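PDB 1ZS4: transcriptional activator II from Enterobacteria phage lambda, which activates transcription from the phage promoters for the repressor and integrase genes, binding DNA as a homotetramer to establish the latent state. Local coordinates for residues C[5-10]-C[59-64]. Residues are numbered along the deposited sequence; the frame is centred on the assembly and turned at random.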
ATOM      1  N   ALA C   5     -17.466  24.196   4.644  1.00 18.99           N
ATOM      2  CA  ALA C   5     -16.458  23.472   5.383  1.00 17.48           C
ATOM      3  C   ALA C   5     -15.264  23.338   4.445  1.00 17.71           C
ATOM      4  O   ALA C   5     -15.424  23.278   3.227  1.00 16.09           O
ATOM      5  CB  ALA C   5     -16.976  22.095   5.772  1.00 20.29           C
ATOM      6  N   ASN C   6     -14.062  23.356   5.007  1.00 15.29           N
ATOM      7  CA  ASN C   6     -12.864  23.173   4.214  1.00 14.68           C
ATOM      8  C   ASN C   6     -12.024  22.175   5.003  1.00 14.17           C
ATOM      9  O   ASN C   6     -12.261  21.961   6.195  1.00 11.87           O
ATOM     10  CB  ASN C   6     -12.116  24.495   3.946  1.00 18.38           C
ATOM     11  CG  ASN C   6     -11.730  25.244   5.212  1.00 20.85           C
ATOM     12  OD1 ASN C   6     -10.993  24.729   6.058  1.00 19.98           O
ATOM     13  ND2 ASN C   6     -12.219  26.484   5.335  1.00 21.48           N
ATOM     14  N   LYS C   7     -11.076  21.535   4.338  1.00 13.93           N
ATOM     15  CA  LYS C   7     -10.285  20.516   4.999  1.00 14.30           C
ATOM     16  C   LYS C   7      -9.481  20.958   6.212  1.00 12.24           C
ATOM     17  O   LYS C   7      -9.473  20.254   7.220  1.00 12.01           O
ATOM     18  CB  LYS C   7      -9.388  19.822   3.974  1.00 16.17           C
ATOM     19  CG  LYS C   7     -10.220  19.003   2.994  1.00 18.79           C
ATOM     20  CD  LYS C   7      -9.446  18.628   1.756  1.00 21.89           C
ATOM     21  CE  LYS C   7     -10.297  17.763   0.831  1.00 24.63           C
ATOM     22  NZ  LYS C   7      -9.537  17.381  -0.398  1.00 25.97           N
ATOM     23  N   ARG C   8      -8.829  22.116   6.157  1.00 13.03           N
ATOM     24  CA  ARG C   8      -8.038  22.498   7.325  1.00 12.96           C
ATOM     25  C   ARG C   8      -8.919  22.794   8.534  1.00 12.30           C
ATOM     26  O   ARG C   8      -8.554  22.455   9.669  1.00 11.28           O
ATOM     27  CB  ARG C   8      -7.102  23.676   7.006  1.00 14.57           C
ATOM     28  CG  ARG C   8      -7.763  25.016   6.742  1.00 15.86           C
ATOM     29  CD  ARG C   8      -6.697  26.017   6.283  1.00 16.53           C
ATOM     30  NE  ARG C   8      -7.143  27.394   6.466  1.00 17.16           N
ATOM     31  CZ  ARG C   8      -6.373  28.455   6.261  1.00 18.15           C
ATOM     32  NH1 ARG C   8      -5.118  28.293   5.860  1.00 18.57           N
ATOM     33  NH2 ARG C   8      -6.851  29.674   6.477  1.00 18.68           N
ATOM     34  N   ASN C   9     -10.081  23.409   8.315  1.00 11.96           N
ATOM     35  CA  ASN C   9     -10.971  23.690   9.445  1.00 12.72           C
ATOM     36  C   ASN C   9     -11.527  22.372   9.976  1.00 12.62           C
ATOM     37  O   ASN C   9     -11.704  22.211  11.177  1.00 12.11           O
ATOM     38  CB  ASN C   9     -12.121  24.614   9.030  1.00 13.54           C
ATOM     39  CG  ASN C   9     -11.682  26.068   8.905  1.00 14.82           C
ATOM     40  OD1 ASN C   9     -10.542  26.411   9.208  1.00 18.13           O
ATOM     41  ND2 ASN C   9     -12.597  26.933   8.474  1.00 16.57           N
ATOM     42  N   GLU C  10     -11.819  21.425   9.086  1.00 11.74           N
ATOM     43  CA  GLU C  10     -12.312  20.129   9.551  1.00 10.13           C
ATOM     44  C   GLU C  10     -11.235  19.386  10.354  1.00  9.21           C
ATOM     45  O   GLU C  10     -11.547  18.692  11.307  1.00  9.94           O
ATOM     46  CB  GLU C  10     -12.762  19.258   8.372  1.00 10.03           C
ATOM     47  CG  GLU C  10     -14.175  19.566   7.923  1.00 12.26           C
ATOM     48  CD  GLU C  10     -15.186  19.317   9.036  1.00 13.84           C
ATOM     49  OE1 GLU C  10     -15.698  20.300   9.612  1.00 15.08           O
ATOM     50  OE2 GLU C  10     -15.456  18.135   9.345  1.00 14.68           O
ATOM     51  N   LEU C  59     -10.361  12.488   4.384  1.00 11.94           N
ATOM     52  CA  LEU C  59     -11.268  11.388   4.075  1.00 12.93           C
ATOM     53  C   LEU C  59     -12.745  11.765   4.130  1.00 14.35           C
ATOM     54  O   LEU C  59     -13.579  11.048   3.576  1.00 16.13           O
ATOM     55  CB  LEU C  59     -11.000  10.187   4.990  1.00 14.26           C
ATOM     56  CG  LEU C  59      -9.613   9.558   4.800  1.00 11.71           C
ATOM     57  CD1 LEU C  59      -9.396   8.439   5.798  1.00 15.86           C
ATOM     58  CD2 LEU C  59      -9.481   9.043   3.365  1.00 16.13           C
ATOM     59  N   GLU C  60     -13.079  12.880   4.776  1.00 13.46           N
ATOM     60  CA  GLU C  60     -14.479  13.291   4.853  1.00 14.50           C
ATOM     61  C   GLU C  60     -15.010  13.693   3.477  1.00 15.55           C
ATOM     62  O   GLU C  60     -16.228  13.663   3.252  1.00 16.28           O
ATOM     63  CB  GLU C  60     -14.665  14.466   5.832  1.00 15.38           C
ATOM     64  CG  GLU C  60     -14.501  14.112   7.307  1.00 14.80           C
ATOM     65  CD  GLU C  60     -14.905  15.267   8.218  1.00 15.11           C
ATOM     66  OE1 GLU C  60     -14.655  16.430   7.839  1.00 13.53           O
ATOM     67  OE2 GLU C  60     -15.462  15.017   9.316  1.00 16.00           O
ATOM     68  N   TRP C  61     -14.115  14.059   2.565  1.00 16.42           N
ATOM     69  CA  TRP C  61     -14.522  14.476   1.220  1.00 19.81           C
ATOM     70  C   TRP C  61     -14.819  13.315   0.272  1.00 21.51           C
ATOM     71  O   TRP C  61     -15.240  13.531  -0.869  1.00 23.33           O
ATOM     72  CB  TRP C  61     -13.465  15.402   0.612  1.00 19.66           C
ATOM     73  CG  TRP C  61     -13.737  16.860   0.886  1.00 19.50           C
ATOM     74  CD1 TRP C  61     -14.098  17.811  -0.030  1.00 19.16           C
ATOM     75  CD2 TRP C  61     -13.695  17.529   2.159  1.00 18.00           C
ATOM     76  NE1 TRP C  61     -14.284  19.029   0.591  1.00 20.08           N
ATOM     77  CE2 TRP C  61     -14.044  18.884   1.931  1.00 18.63           C
ATOM     78  CE3 TRP C  61     -13.400  17.118   3.462  1.00 17.18           C
ATOM     79  CZ2 TRP C  61     -14.101  19.827   2.964  1.00 17.32           C
ATOM     80  CZ3 TRP C  61     -13.457  18.060   4.492  1.00 16.60           C
ATOM     81  CH2 TRP C  61     -13.805  19.397   4.234  1.00 17.17           C
ATOM     82  N   GLY C  62     -14.598  12.093   0.744  1.00 20.90           N
ATOM     83  CA  GLY C  62     -14.898  10.916  -0.057  1.00 21.96           C
ATOM     84  C   GLY C  62     -14.222  10.846  -1.408  1.00 21.05           C
ATOM     85  O   GLY C  62     -13.143  11.395  -1.592  1.00 21.43           O
ATOM     86  N   VAL C  63     -14.874  10.171  -2.355  1.00 20.29           N
ATOM     87  CA  VAL C  63     -14.333   9.988  -3.699  1.00 19.62           C
ATOM     88  C   VAL C  63     -15.271  10.576  -4.755  1.00 19.46           C
ATOM     89  O   VAL C  63     -16.419  10.152  -4.861  1.00 20.47           O
ATOM     90  CB  VAL C  63     -14.140   8.476  -3.994  1.00 19.26           C
ATOM     91  CG1 VAL C  63     -13.440   8.288  -5.325  1.00 18.71           C
ATOM     92  CG2 VAL C  63     -13.329   7.820  -2.863  1.00 19.81           C
ATOM     93  N   VAL C  64     -14.787  11.544  -5.526  1.00 19.97           N
ATOM     94  CA  VAL C  64     -15.620  12.159  -6.566  1.00 21.98           C
ATOM     95  C   VAL C  64     -15.835  11.162  -7.712  1.00 22.57           C
ATOM     96  O   VAL C  64     -15.028  10.253  -7.912  1.00 20.12           O
ATOM     97  CB  VAL C  64     -14.974  13.455  -7.122  1.00 22.88           C
ATOM     98  CG1 VAL C  64     -14.871  14.501  -6.014  1.00 24.41           C
ATOM     99  CG2 VAL C  64     -13.594  13.158  -7.698  1.00 24.25           C
TER
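Trp-61 lays its indole against Lys-7 at the start of helix 7-25, so the loop after helix 49-59 closes onto the N-cap end of the first helix of this helix-turn-helix protein. The tight part is the lysine chain over one ring face. Lys-7 CG, turned anti to the carbonyl carbon and beside the backbone N (chi1 -68°), stands 3.6 Å from the centroid of the six-membered ring of Trp-61, a CH-pi contact, and the extended chain then runs along the indole until NZ makes a cation-pi contact with the five-membered ring. Lysine suits the place because its methylenes cover the flat surface while its charge meets the pi cloud. The backbone carbonyl of Ala-5 and Glu-10 CG border the ring at its edge, and the far end of the indole reaches the backbone, Trp-61 CH2 lying 3.4 Å from Asn-6 C.

The other side is polar, and no touching residue is buried: Ala-5, Glu-60 and Trp-61 are exposed to solvent. Glu-10 OE2 and Glu-60 OE1, on nearly coplanar carboxylates, lie 2.4 Å apart, so one acid is probably protonated; Arg-13 forms salt bridges to both. Beyond Trp-61, Gly-62 turns the chain with positive phi, and Val-63 O accepts a hydrogen bond from Arg-70 NH2 of a second subunit. Asparagine suits the N-cap, since its short amide can bend back to the helix: Asn-6 OD1 accepts from Asn-9 N at 2.8 Å.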